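3-keto-5-aminohexanoate cleavage protein (Burkholderia xenovorans LB400, PDB 3E02) probably cleaves 3-keto-5-aminohexanoate as a zinc-binding member of the beta-keto acid cleavage enzyme family. Local coordinates at residues Leu49-Arg54 / Arg70-Leu75; Ile85-Gly90 / Glu97-Ala102; Pro194-Cys199 / Tyr230-Ala235; Cys199-Leu204 / Glu212-Met217. One frame throughout, in Å; residues are numbered along the deposited sequence.

Interaction 1. Residues Leu49-Arg54 / Arg70-Leu75; sequences LHLHAR and RFLPQL. With ZN (zinc ion), chain B.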
loop_
_atom_site.group_PDB
_atom_site.type_symbol
_atom_site.label_atom_id
_atom_site.label_comp_id
_atom_site.label_asym_id
_atom_site.label_seq_id
_atom_site.Cartn_x
_atom_site.Cartn_y
_atom_site.Cartn_z
ATOM N N LEU A 49 -16.051 -15.087 23.939
ATOM C CA LEU A 49 -15.024 -16.004 24.422
ATOM C C LEU A 49 -14.812 -17.065 23.366
ATOM O O LEU A 49 -15.779 -17.731 22.983
ATOM C CB LEU A 49 -15.474 -16.662 25.727
ATOM C CG LEU A 49 -15.754 -15.716 26.887
ATOM C CD1 LEU A 49 -16.319 -16.495 28.062
ATOM C CD2 LEU A 49 -14.483 -14.947 27.278
ATOM N N HIS A 50 -13.574 -17.176 22.862
ATOM C CA HIS A 50 -13.183 -18.182 21.871
ATOM C C HIS A 50 -12.590 -19.346 22.683
ATOM O O HIS A 50 -11.612 -19.176 23.416
ATOM C CB HIS A 50 -12.228 -17.596 20.841
ATOM C CG HIS A 50 -11.619 -18.610 19.943
ATOM N ND1 HIS A 50 -12.287 -19.178 18.882
ATOM C CD2 HIS A 50 -10.400 -19.185 19.973
ATOM C CE1 HIS A 50 -11.493 -20.051 18.289
ATOM N NE2 HIS A 50 -10.336 -20.061 18.921
ATOM N N LEU A 51 -13.177 -20.526 22.522
ATOM C CA LEU A 51 -12.901 -21.667 23.389
ATOM C C LEU A 51 -12.384 -22.943 22.738
ATOM O O LEU A 51 -12.922 -23.377 21.726
ATOM C CB LEU A 51 -14.204 -22.010 24.112
ATOM C CG LEU A 51 -14.832 -20.897 24.966
ATOM C CD1 LEU A 51 -16.258 -21.291 25.388
ATOM C CD2 LEU A 51 -13.967 -20.567 26.169
ATOM N N HIS A 52 -11.339 -23.505 23.365
ATOM C CA HIS A 52 -10.784 -24.832 23.100
ATOM C C HIS A 52 -10.835 -25.593 24.422
ATOM O O HIS A 52 -10.916 -24.986 25.506
ATOM C CB HIS A 52 -9.303 -24.781 22.714
ATOM C CG HIS A 52 -9.013 -24.146 21.400
ATOM N ND1 HIS A 52 -8.287 -24.785 20.413
ATOM C CD2 HIS A 52 -9.300 -22.911 20.922
ATOM C CE1 HIS A 52 -8.157 -23.972 19.379
ATOM N NE2 HIS A 52 -8.759 -22.832 19.665
ATOM N N ALA A 53 -10.745 -26.922 24.330
ATOM C CA ALA A 53 -10.680 -27.813 25.487
ATOM C C ALA A 53 -9.300 -28.449 25.510
ATOM O O ALA A 53 -8.630 -28.567 24.467
ATOM C CB ALA A 53 -11.760 -28.919 25.404
ATOM N N ARG A 54 -8.913 -28.891 26.704
ATOM C CA ARG A 54 -7.661 -29.579 26.938
ATOM C C ARG A 54 -7.890 -30.744 27.890
ATOM O O ARG A 54 -8.784 -30.692 28.746
ATOM C CB ARG A 54 -6.640 -28.629 27.571
ATOM C CG ARG A 54 -6.144 -27.531 26.664
ATOM C CD ARG A 54 -5.170 -26.617 27.387
ATOM N NE ARG A 54 -4.681 -25.565 26.492
ATOM C CZ ARG A 54 -3.644 -25.671 25.664
ATOM N NH1 ARG A 54 -2.970 -26.796 25.529
ATOM N NH2 ARG A 54 -3.299 -24.628 24.915
ATOM N N ARG A 70 -18.378 -29.648 30.127
ATOM C CA ARG A 70 -17.937 -29.360 31.500
ATOM C C ARG A 70 -17.597 -27.873 31.723
ATOM O O ARG A 70 -17.323 -27.481 32.862
ATOM C CB ARG A 70 -16.792 -30.280 31.911
ATOM C CG ARG A 70 -17.250 -31.730 32.086
ATOM C CD ARG A 70 -16.110 -32.741 32.074
ATOM N NE ARG A 70 -15.096 -32.484 33.094
ATOM C CZ ARG A 70 -13.986 -33.202 33.269
ATOM N NH1 ARG A 70 -13.707 -34.253 32.488
ATOM N NH2 ARG A 70 -13.133 -32.847 34.232
ATOM N N PHE A 71 -17.591 -27.059 30.657
ATOM C CA PHE A 71 -17.454 -25.596 30.798
ATOM C C PHE A 71 -18.509 -24.721 30.092
ATOM O O PHE A 71 -18.768 -23.612 30.572
ATOM C CB PHE A 71 -16.026 -25.095 30.522
ATOM C CG PHE A 71 -15.459 -25.434 29.163
ATOM C CD1 PHE A 71 -15.772 -24.661 28.041
ATOM C CD2 PHE A 71 -14.507 -26.450 29.022
ATOM C CE1 PHE A 71 -15.190 -24.935 26.784
ATOM C CE2 PHE A 71 -13.910 -26.728 27.772
ATOM C CZ PHE A 71 -14.253 -25.973 26.654
ATOM N N LEU A 72 -19.116 -25.191 28.996
ATOM C CA LEU A 72 -20.128 -24.382 28.275
ATOM C C LEU A 72 -21.369 -24.006 29.110
ATOM O O LEU A 72 -21.667 -22.804 29.232
ATOM C CB LEU A 72 -20.503 -25.001 26.912
ATOM C CG LEU A 72 -19.411 -25.021 25.837
ATOM C CD1 LEU A 72 -19.879 -25.786 24.601
ATOM C CD2 LEU A 72 -18.947 -23.618 25.456
ATOM N N PRO A 73 -22.079 -25.003 29.712
ATOM C CA PRO A 73 -23.224 -24.644 30.573
ATOM C C PRO A 73 -22.838 -23.708 31.729
ATOM O O PRO A 73 -23.579 -22.776 32.040
ATOM C CB PRO A 73 -23.707 -25.995 31.131
ATOM C CG PRO A 73 -23.060 -27.027 30.352
ATOM C CD PRO A 73 -21.885 -26.464 29.646
ATOM N N GLN A 74 -21.655 -23.929 32.303
ATOM C CA GLN A 74 -21.162 -23.148 33.439
ATOM C C GLN A 74 -20.893 -21.708 33.019
ATOM O O GLN A 74 -21.250 -20.779 33.741
ATOM C CB GLN A 74 -19.891 -23.766 34.040
ATOM C CG GLN A 74 -20.046 -25.166 34.676
ATOM C CD GLN A 74 -20.205 -26.317 33.690
ATOM O OE1 GLN A 74 -20.085 -26.143 32.480
ATOM N NE2 GLN A 74 -20.502 -27.499 34.207
ATOM N N LEU A 75 -20.273 -21.523 31.853
ATOM C CA LEU A 75 -20.038 -20.174 31.316
ATOM C C LEU A 75 -21.352 -19.471 31.008
ATOM O O LEU A 75 -21.516 -18.305 31.364
ATOM C CB LEU A 75 -19.141 -20.200 30.065
ATOM C CG LEU A 75 -17.654 -20.412 30.331
ATOM C CD1 LEU A 75 -16.900 -20.716 29.025
ATOM C CD2 LEU A 75 -17.066 -19.186 31.036
HETATM ZN ZN ZN B . -8.468 -21.034 18.416
HETATM O O HOH W 1 -9.487 -21.984 16.303
HETATM O O HOH W 2 -8.047 -19.574 16.532
HETATM O O HOH W 3 -6.988 -22.014 17.098
#
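The Phe-71 ring meets the strand with its rim. Ala-53 CB lies at the edge, in the ring plane, 3.9 Å from Phe-71 CE2, while Leu-51 CD1 stands near that plane at the other flank, 4.0 Å from CE1. The carbonyl oxygen of His-52 approaches CZ obliquely. A chi1 of 58°, with CG between the backbone N and the carbonyl carbon, points the ring at the strand from the N-cap position, and Ile-34 and Val-35 of helix 31-44 pack against it as well. On the far side of the strand, the His-52 ring has His-50 CD2 at its edge, and water 1 lies at the edge of the His-50 ring. This alternation fits a TIM-barrel strand: Leu-49 and Leu-51 point to the outer helix, the histidines to the metal centre. NE2 of His-50 and NE2 of His-52 each bind zinc at 2.2 Å, and Glu-259 with three waters completes six ligands. The outward leucines interlock without any hydrogen bond between the segments. Leu-51 CD1 reaches Leu-75 CD1 tip to tip at 3.7 Å. The Leu-51 and Leu-72 side chains pass in opposite directions, CD1 to CD2 3.6 Å. Leu-49 and Leu-75 meet at an angle, CD1 to CD2 a looser 4.1 Å.

Interaction 2. Residues Ile85-Gly90 / Glu97-Ala102; sequences ITTGGG and ERLAPA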
loop_
_atom_site.group_PDB
_atom_site.type_symbol
_atom_site.label_atom_id
_atom_site.label_comp_id
_atom_site.label_asym_id
_atom_site.label_seq_id
_atom_site.Cartn_x
_atom_site.Cartn_y
_atom_site.Cartn_z
ATOM N N ILE A 85 -16.954 -21.460 19.604
ATOM C CA ILE A 85 -16.328 -22.787 19.635
ATOM C C ILE A 85 -15.363 -22.982 18.461
ATOM O O ILE A 85 -15.704 -22.714 17.289
ATOM C CB ILE A 85 -17.386 -23.940 19.602
ATOM C CG1 ILE A 85 -18.468 -23.747 20.679
ATOM C CG2 ILE A 85 -16.709 -25.316 19.760
ATOM C CD1 ILE A 85 -17.944 -23.628 22.110
ATOM N N THR A 86 -14.161 -23.468 18.773
ATOM C CA THR A 86 -13.171 -23.730 17.756
ATOM C C THR A 86 -13.573 -24.934 16.896
ATOM O O THR A 86 -14.165 -25.903 17.390
ATOM C CB THR A 86 -11.760 -24.016 18.346
ATOM O OG1 THR A 86 -10.831 -24.183 17.269
ATOM C CG2 THR A 86 -11.748 -25.273 19.224
ATOM N N THR A 87 -13.329 -24.806 15.597
ATOM C CA THR A 87 -13.400 -25.931 14.669
ATOM C C THR A 87 -11.971 -26.202 14.147
ATOM O O THR A 87 -11.822 -26.954 13.205
ATOM C CB THR A 87 -14.363 -25.696 13.503
ATOM O OG1 THR A 87 -13.847 -24.670 12.663
ATOM C CG2 THR A 87 -15.762 -25.328 14.001
ATOM N N GLY A 88 -10.961 -25.558 14.751
ATOM C CA GLY A 88 -9.540 -25.753 14.454
ATOM C C GLY A 88 -9.041 -26.819 15.416
ATOM O O GLY A 88 -8.466 -27.820 14.999
ATOM N N GLY A 89 -9.292 -26.605 16.705
ATOM C CA GLY A 89 -8.915 -27.543 17.746
ATOM C C GLY A 89 -7.407 -27.697 17.864
ATOM O O GLY A 89 -6.648 -26.722 17.699
ATOM N N GLY A 90 -6.991 -28.916 18.202
ATOM C CA GLY A 90 -5.595 -29.288 18.303
ATOM C C GLY A 90 -4.981 -29.639 16.957
ATOM O O GLY A 90 -5.638 -30.263 16.089
ATOM N N GLU A 97 -13.182 -35.080 14.128
ATOM C CA GLU A 97 -12.860 -34.672 15.496
ATOM C C GLU A 97 -13.068 -33.162 15.677
ATOM O O GLU A 97 -13.648 -32.716 16.652
ATOM C CB GLU A 97 -11.400 -34.934 15.838
ATOM C CG GLU A 97 -10.930 -36.355 15.904
ATOM C CD GLU A 97 -9.420 -36.383 16.097
ATOM O OE1 GLU A 97 -8.965 -35.928 17.174
ATOM O OE2 GLU A 97 -8.698 -36.831 15.175
ATOM N N ARG A 98 -12.569 -32.392 14.715
ATOM C CA ARG A 98 -12.633 -30.932 14.781
ATOM C C ARG A 98 -14.038 -30.327 14.814
ATOM O O ARG A 98 -14.263 -29.384 15.575
ATOM C CB ARG A 98 -11.815 -30.327 13.651
ATOM C CG ARG A 98 -10.308 -30.510 13.850
ATOM C CD ARG A 98 -9.593 -30.179 12.568
ATOM N NE ARG A 98 -9.880 -28.794 12.189
ATOM C CZ ARG A 98 -9.555 -28.218 11.033
ATOM N NH1 ARG A 98 -8.896 -28.875 10.095
ATOM N NH2 ARG A 98 -9.888 -26.953 10.820
ATOM N N LEU A 99 -14.963 -30.885 14.038
ATOM C CA LEU A 99 -16.361 -30.407 14.006
ATOM C C LEU A 99 -17.249 -30.918 15.154
ATOM O O LEU A 99 -18.294 -30.324 15.410
ATOM C CB LEU A 99 -17.034 -30.736 12.657
ATOM C CG LEU A 99 -16.478 -30.083 11.379
ATOM C CD1 LEU A 99 -17.217 -30.615 10.137
ATOM C CD2 LEU A 99 -16.540 -28.549 11.443
ATOM N N ALA A 100 -16.832 -31.979 15.856
ATOM C CA ALA A 100 -17.650 -32.590 16.926
ATOM C C ALA A 100 -18.206 -31.632 17.996
ATOM O O ALA A 100 -19.412 -31.669 18.244
ATOM C CB ALA A 100 -16.916 -33.765 17.577
ATOM N N PRO A 101 -17.357 -30.792 18.629
ATOM C CA PRO A 101 -17.865 -29.861 19.645
ATOM C C PRO A 101 -18.945 -28.886 19.148
ATOM O O PRO A 101 -19.992 -28.791 19.769
ATOM C CB PRO A 101 -16.606 -29.129 20.098
ATOM C CG PRO A 101 -15.524 -30.072 19.840
ATOM C CD PRO A 101 -15.886 -30.694 18.537
ATOM N N ALA A 102 -18.699 -28.213 18.024
ATOM C CA ALA A 102 -19.677 -27.285 17.424
ATOM C C ALA A 102 -20.963 -28.002 17.027
ATOM O O ALA A 102 -22.051 -27.431 17.190
ATOM C CB ALA A 102 -19.076 -26.541 16.207
HETATM O O HOH W 4 -16.032 -27.828 16.676
#
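This is a largely polar contact, bridged by water, between the loop leaving strand 82-85 and the helix 95-105 that follows it, on the zinc side of the barrel. Its main grip is Arg-98 on Thr-87: NE donates to Thr-87 O over 2.9 Å (N-H...O 147°), and NH2 donates to the same oxygen over 3.1 Å (135°). NE and NH2 together make the grip side-on, with the oxygen near the guanidinium plane. A bend at chi3 (60°) turns the group back toward the loop. Its outer nitrogens continue to Ser-149 O and Asn-150 OD1. Water 4 donates to Thr-86 O and, at 2.6 Å, to Arg-98 O, and accepts from Ala-102 N at 3.0 Å. It thus stands in for the helical bond missing at the kink, where Pro-101 has no amide hydrogen to offer. Within the loop, Thr-86 OG1 accepts from Gly-88 N in an ST turn and from Gly-89 N in an ST motif, each at 2.9 Å, beside the zinc ligand His-52. Apolar packing fills in: Ile-85 CG2 on Pro-101 CB at 3.8 Å, and Leu-99 with CD2 4.1 Å from Thr-87 CB. The hydroxyl of Thr-87 bonds to Ser-111 O. With Thr-87 O, Ser-149 O and Asn-150 OD1 as acceptors, the buried arginine charge appears to be met by neutral groups, and two donors probably polarise the Thr-87 carbonyl.

Interaction 3. Residues Pro194-Cys199 / Tyr230-Ala235; sequences PFFLQC and YLSVLA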
loop_
_atom_site.group_PDB
_atom_site.type_symbol
_atom_site.label_atom_id
_atom_site.label_comp_id
_atom_site.label_asym_id
_atom_site.label_seq_id
_atom_site.Cartn_x
_atom_site.Cartn_y
_atom_site.Cartn_z
ATOM N N PRO A 194 -23.592 -10.172 7.948
ATOM C CA PRO A 194 -22.237 -9.618 7.975
ATOM C C PRO A 194 -21.174 -10.706 8.139
ATOM O O PRO A 194 -21.424 -11.713 8.817
ATOM C CB PRO A 194 -22.262 -8.718 9.210
ATOM C CG PRO A 194 -23.199 -9.383 10.102
ATOM C CD PRO A 194 -24.278 -9.946 9.231
ATOM N N PHE A 195 -20.005 -10.496 7.538
ATOM C CA PHE A 195 -18.902 -11.442 7.634
ATOM C C PHE A 195 -17.967 -10.934 8.701
ATOM O O PHE A 195 -17.471 -9.822 8.593
ATOM C CB PHE A 195 -18.156 -11.576 6.307
ATOM C CG PHE A 195 -19.075 -11.782 5.142
ATOM C CD1 PHE A 195 -19.870 -12.925 5.081
ATOM C CD2 PHE A 195 -19.194 -10.813 4.143
ATOM C CE1 PHE A 195 -20.758 -13.126 4.017
ATOM C CE2 PHE A 195 -20.089 -11.000 3.067
ATOM C CZ PHE A 195 -20.869 -12.156 3.009
ATOM N N PHE A 196 -17.735 -11.735 9.730
ATOM C CA PHE A 196 -16.820 -11.367 10.804
ATOM C C PHE A 196 -15.464 -11.956 10.407
ATOM O O PHE A 196 -15.248 -13.165 10.574
ATOM C CB PHE A 196 -17.343 -11.882 12.146
ATOM C CG PHE A 196 -16.601 -11.333 13.327
ATOM C CD1 PHE A 196 -16.705 -9.988 13.658
ATOM C CD2 PHE A 196 -15.799 -12.149 14.114
ATOM C CE1 PHE A 196 -16.013 -9.465 14.754
ATOM C CE2 PHE A 196 -15.110 -11.628 15.217
ATOM C CZ PHE A 196 -15.225 -10.286 15.527
ATOM N N LEU A 197 -14.602 -11.098 9.836
ATOM C CA LEU A 197 -13.267 -11.467 9.345
ATOM C C LEU A 197 -12.215 -11.263 10.411
ATOM O O LEU A 197 -11.983 -10.117 10.824
ATOM C CB LEU A 197 -12.846 -10.601 8.139
ATOM C CG LEU A 197 -13.646 -10.531 6.860
ATOM C CD1 LEU A 197 -12.862 -9.736 5.821
ATOM C CD2 LEU A 197 -13.912 -11.914 6.360
ATOM N N GLN A 198 -11.567 -12.349 10.836
ATOM C CA GLN A 198 -10.506 -12.315 11.836
ATOM C C GLN A 198 -9.156 -12.524 11.118
ATOM O O GLN A 198 -8.842 -13.658 10.712
ATOM C CB GLN A 198 -10.750 -13.413 12.881
ATOM C CG GLN A 198 -9.814 -13.394 14.113
ATOM C CD GLN A 198 -10.141 -12.284 15.072
ATOM O OE1 GLN A 198 -9.361 -11.376 15.271
ATOM N NE2 GLN A 198 -11.326 -12.331 15.639
ATOM N N CYS A 199 -8.371 -11.454 10.967
ATOM C CA CYS A 199 -7.051 -11.539 10.336
ATOM C C CYS A 199 -6.037 -11.964 11.400
ATOM O O CYS A 199 -6.001 -11.383 12.486
ATOM C CB CYS A 199 -6.673 -10.225 9.689
ATOM S SG CYS A 199 -7.851 -9.790 8.375
ATOM N N TYR A 230 -17.012 -7.082 9.110
ATOM C CA TYR A 230 -16.364 -6.496 10.283
ATOM C C TYR A 230 -14.955 -7.044 10.307
ATOM O O TYR A 230 -14.759 -8.242 10.065
ATOM C CB TYR A 230 -17.024 -6.906 11.582
ATOM C CG TYR A 230 -18.310 -6.224 11.830
ATOM C CD1 TYR A 230 -18.339 -4.880 12.224
ATOM C CD2 TYR A 230 -19.517 -6.912 11.710
ATOM C CE1 TYR A 230 -19.539 -4.242 12.469
ATOM C CE2 TYR A 230 -20.708 -6.283 11.952
ATOM C CZ TYR A 230 -20.722 -4.961 12.333
ATOM O OH TYR A 230 -21.930 -4.366 12.556
ATOM N N LEU A 231 -13.993 -6.171 10.596
ATOM C CA LEU A 231 -12.586 -6.541 10.733
ATOM C C LEU A 231 -12.334 -6.881 12.196
ATOM O O LEU A 231 -12.819 -6.174 13.088
ATOM C CB LEU A 231 -11.675 -5.364 10.351
ATOM C CG LEU A 231 -10.155 -5.512 10.510
ATOM C CD1 LEU A 231 -9.630 -6.617 9.587
ATOM C CD2 LEU A 231 -9.437 -4.183 10.288
ATOM N N SER A 232 -11.629 -7.992 12.432
ATOM C CA SER A 232 -11.090 -8.322 13.747
ATOM C C SER A 232 -9.633 -8.736 13.513
ATOM O O SER A 232 -9.247 -9.160 12.397
ATOM C CB SER A 232 -11.908 -9.386 14.472
ATOM O OG SER A 232 -11.456 -9.529 15.818
ATOM N N VAL A 233 -8.815 -8.590 14.548
ATOM C CA VAL A 233 -7.392 -8.875 14.454
ATOM C C VAL A 233 -6.875 -9.602 15.704
ATOM O O VAL A 233 -7.304 -9.309 16.824
ATOM C CB VAL A 233 -6.567 -7.556 14.260
ATOM C CG1 VAL A 233 -5.075 -7.779 14.416
ATOM C CG2 VAL A 233 -6.874 -6.881 12.893
ATOM N N LEU A 234 -6.002 -10.579 15.471
ATOM C CA LEU A 234 -5.206 -11.212 16.529
ATOM C C LEU A 234 -3.773 -11.242 16.013
ATOM O O LEU A 234 -3.541 -11.322 14.788
ATOM C CB LEU A 234 -5.689 -12.625 16.864
ATOM C CG LEU A 234 -5.222 -13.836 16.044
ATOM C CD1 LEU A 234 -3.818 -14.323 16.480
ATOM C CD2 LEU A 234 -6.206 -14.973 16.139
ATOM N N ALA A 235 -2.812 -11.193 16.932
ATOM C CA ALA A 235 -1.395 -11.346 16.568
ATOM C C ALA A 235 -0.690 -12.131 17.655
ATOM O O ALA A 235 -1.051 -12.035 18.833
ATOM C CB ALA A 235 -0.727 -10.013 16.286
#
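Tyr-230 opens the pairing: its N donates to Phe-195 O over 2.8 Å, and its O accepts from Leu-197 N. Its ring lies obliquely by Pro-194, CE2 being 4.0 Å from Pro-194 CB. Its CB rests on Phe-196 CD1 at 3.7 Å, the two side chains crossing at about a right angle. Leu-231 turns to the other face, where CD1 meets Cys-199 SG at 3.8 Å. This side, shared with Leu-197 and Val-233, is covered by helix 211-225 of the beta-alpha-beta crossover that links the two strands. Ser-232 is bonded through its backbone at both ends, N to Leu-197 O and O from Cys-199 N. Phe-196, its CG anti to the backbone N (chi1 -169°), brings CZ to within 3.6 Å of Ser-232 CB. Gln-198 NE2 gives Ser-232 OG a weak bond of 2.8 Å, bent to 124° at the hydrogen; as one of two deposited conformers, it is only tentative. Val-233 adds a CA-H...O contact, CA to Cys-199 O, at 3.5 Å. Leu-234 N then donates to that oxygen over 3.1 Å, its side chain lying by Arg-255 near the zinc site. The strand directions differ by 25°, a parallel pair of the TIM barrel. Five backbone bonds, using residues 195, 197 and 199 on one strand and 230, 232 and 234 on the other, therefore fix the register by main-chain chemistry, while the side chains differ by face: apolar toward the helix, mixed aromatic and polar on the side of Phe-196 and Gln-198.

Interaction 4. Residues Cys199-Leu204 / Glu212-Met217; sequences CVFGIL and ENLLHM. With EDO (1,2-ethanediol), chain J.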
loop_
_atom_site.group_PDB
_atom_site.type_symbol
_atom_site.label_atom_id
_atom_site.label_comp_id
_atom_site.label_asym_id
_atom_site.label_seq_id
_atom_site.Cartn_x
_atom_site.Cartn_y
_atom_site.Cartn_z
ATOM N N CYS A 199 -8.371 -11.454 10.967
ATOM C CA CYS A 199 -7.051 -11.539 10.336
ATOM C C CYS A 199 -6.037 -11.964 11.400
ATOM O O CYS A 199 -6.001 -11.383 12.486
ATOM C CB CYS A 199 -6.673 -10.225 9.689
ATOM S SG CYS A 199 -7.851 -9.790 8.375
ATOM N N VAL A 200 -5.207 -12.953 11.067
ATOM C CA VAL A 200 -4.279 -13.595 12.006
ATOM C C VAL A 200 -2.843 -13.370 11.576
ATOM O O VAL A 200 -2.439 -13.826 10.498
ATOM C CB VAL A 200 -4.563 -15.112 12.078
ATOM C CG1 VAL A 200 -3.660 -15.776 13.090
ATOM C CG2 VAL A 200 -6.046 -15.372 12.407
ATOM N N PHE A 201 -2.062 -12.700 12.435
ATOM C CA PHE A 201 -0.680 -12.315 12.111
ATOM C C PHE A 201 0.365 -12.959 13.009
ATOM O O PHE A 201 0.140 -13.144 14.198
ATOM C CB PHE A 201 -0.532 -10.800 12.209
ATOM C CG PHE A 201 -1.473 -10.060 11.323
ATOM C CD1 PHE A 201 -2.745 -9.717 11.782
ATOM C CD2 PHE A 201 -1.130 -9.759 10.006
ATOM C CE1 PHE A 201 -3.658 -9.086 10.942
ATOM C CE2 PHE A 201 -2.038 -9.103 9.162
ATOM C CZ PHE A 201 -3.297 -8.771 9.636
ATOM N N GLY A 202 1.509 -13.294 12.412
ATOM C CA GLY A 202 2.654 -13.801 13.158
ATOM C C GLY A 202 2.850 -15.294 13.267
ATOM O O GLY A 202 3.781 -15.712 13.939
ATOM N N ILE A 203 2.014 -16.102 12.617
ATOM C CA ILE A 203 2.206 -17.555 12.621
ATOM C C ILE A 203 3.203 -17.884 11.507
ATOM O O ILE A 203 3.061 -17.379 10.393
ATOM C CB ILE A 203 0.891 -18.330 12.374
ATOM C CG1 ILE A 203 -0.148 -18.020 13.469
ATOM C CG2 ILE A 203 1.145 -19.852 12.265
ATOM C CD1 ILE A 203 0.241 -18.489 14.866
ATOM N N LEU A 204 4.192 -18.734 11.805
ATOM C CA LEU A 204 5.160 -19.199 10.793
ATOM C C LEU A 204 4.410 -20.198 9.892
ATOM O O LEU A 204 4.034 -21.298 10.321
ATOM C CB LEU A 204 6.414 -19.819 11.424
ATOM C CG LEU A 204 7.529 -20.293 10.480
ATOM C CD1 LEU A 204 7.939 -19.191 9.480
ATOM C CD2 LEU A 204 8.754 -20.860 11.255
ATOM N N GLU A 212 2.059 -3.199 7.568
ATOM C CA GLU A 212 1.630 -3.094 6.177
ATOM C C GLU A 212 0.679 -4.240 5.779
ATOM O O GLU A 212 -0.213 -4.044 4.949
ATOM C CB GLU A 212 2.801 -3.112 5.189
ATOM C CG GLU A 212 3.761 -1.946 5.267
ATOM C CD GLU A 212 4.900 -2.139 6.260
ATOM O OE1 GLU A 212 4.827 -3.011 7.178
ATOM O OE2 GLU A 212 5.877 -1.380 6.105
ATOM N N ASN A 213 0.896 -5.430 6.350
ATOM C CA ASN A 213 0.038 -6.590 6.063
ATOM C C ASN A 213 -1.403 -6.405 6.536
ATOM O O ASN A 213 -2.315 -6.862 5.859
ATOM C CB ASN A 213 0.654 -7.891 6.629
ATOM C CG ASN A 213 1.945 -8.280 5.920
ATOM O OD1 ASN A 213 2.096 -8.048 4.717
ATOM N ND2 ASN A 213 2.877 -8.895 6.655
ATOM N N LEU A 214 -1.604 -5.732 7.675
ATOM C CA LEU A 214 -2.950 -5.464 8.173
ATOM C C LEU A 214 -3.690 -4.479 7.275
ATOM O O LEU A 214 -4.833 -4.729 6.890
ATOM C CB LEU A 214 -2.931 -4.955 9.618
ATOM C CG LEU A 214 -4.260 -4.513 10.243
ATOM C CD1 LEU A 214 -5.344 -5.565 10.113
ATOM C CD2 LEU A 214 -3.968 -4.143 11.704
ATOM N N LEU A 215 -3.044 -3.355 6.960
ATOM C CA LEU A 215 -3.675 -2.359 6.086
ATOM C C LEU A 215 -3.936 -2.940 4.704
ATOM O O LEU A 215 -4.948 -2.633 4.124
ATOM C CB LEU A 215 -2.896 -1.042 5.996
ATOM C CG LEU A 215 -3.072 -0.093 7.194
ATOM C CD1 LEU A 215 -2.239 -0.556 8.388
ATOM C CD2 LEU A 215 -2.706 1.342 6.801
ATOM N N HIS A 216 -3.034 -3.792 4.210
ATOM C CA HIS A 216 -3.215 -4.431 2.912
ATOM C C HIS A 216 -4.432 -5.355 2.908
ATOM O O HIS A 216 -5.236 -5.293 1.989
ATOM C CB HIS A 216 -1.969 -5.185 2.444
ATOM C CG HIS A 216 -2.141 -5.831 1.103
ATOM N ND1 HIS A 216 -2.207 -5.107 -0.069
ATOM C CD2 HIS A 216 -2.293 -7.129 0.753
ATOM C CE1 HIS A 216 -2.384 -5.937 -1.083
ATOM N NE2 HIS A 216 -2.433 -7.171 -0.610
HETATM N N MSE A 217 -4.547 -6.203 3.933
HETATM C CA MSE A 217 -5.697 -7.101 4.056
HETATM C C MSE A 217 -7.018 -6.327 4.161
HETATM O O MSE A 217 -8.016 -6.746 3.566
HETATM C CB MSE A 217 -5.506 -8.081 5.212
HETATM C CG MSE A 217 -4.470 -9.157 4.899
HETATM SE SE MSE A 217 -4.301 -10.441 6.317
HETATM C CE MSE A 217 -5.838 -11.529 5.857
HETATM C C1 EDO J . 6.974 -15.176 10.918
HETATM O O1 EDO J . 6.468 -15.904 12.057
HETATM C C2 EDO J . 5.989 -15.119 9.751
HETATM O O2 EDO J . 4.602 -15.151 10.126
#
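Phe-201 packs closely against the helix: CZ lies 3.6 Å from Leu-214 CA, and CE2 lies 3.9 Å from Asn-213 CB, so backbone as well as side chain is touched. The Leu-214 and Phe-201 side chains cross at about a right angle. Met-217, present as selenomethionine, adds an oblique Met-aromatic contact, with SE 4.7 Å from the ring centroid and 53° off its normal. The bend at chi3 (81°) carries CE onward to Cys-199 SG at 3.7 Å. Here strand 195-201 and helix 211-225 run nearly antiparallel (163°), their segment axes 9.9 Å apart, as the first two elements of a beta-alpha-beta unit in the barrel. Beyond Phe-201 the packing against the helix ends. Gly-202, Ile-203 and Leu-204 are partly exposed and lead away, Leu-204 toward Phe-152 of a second subunit. An ethanediol, probably from the crystallisation liquor, is bonded to two carbonyls here: O2 donates to Ile-203 O at 2.7 Å, O1 only weakly to Gly-202 O at 3.3 Å. The amide of Asn-213 instead faces the assembly, OD1 accepting from His-216 NE2 of that second subunit, and ND2 bonding to its Tyr-180 OH and, within the chain, to Gly-208 O.

The touching residues of all four contacts are mostly buried in one barrel, but they join different layers; interaction 4 alone runs out to a partly exposed end and the subunit interface. Interaction 3 is strand to strand and rests on backbone bonds; interactions 1 and 4 are strand to helix, apolar and without cross-segment hydrogen bonds, on opposite sides of the chain's centre. Interaction 2, helix to loop, is the one built round a guanidinium and a water. Interactions 1 and 2 touch by a probable Leu-51 O to Thr-86 N hydrogen bond, with the Thr-86 side chain near the zinc ligands. Interaction 4 is nested in the loop closed by interaction 3, shares Cys-199 with it, and belongs to the same crossover unit.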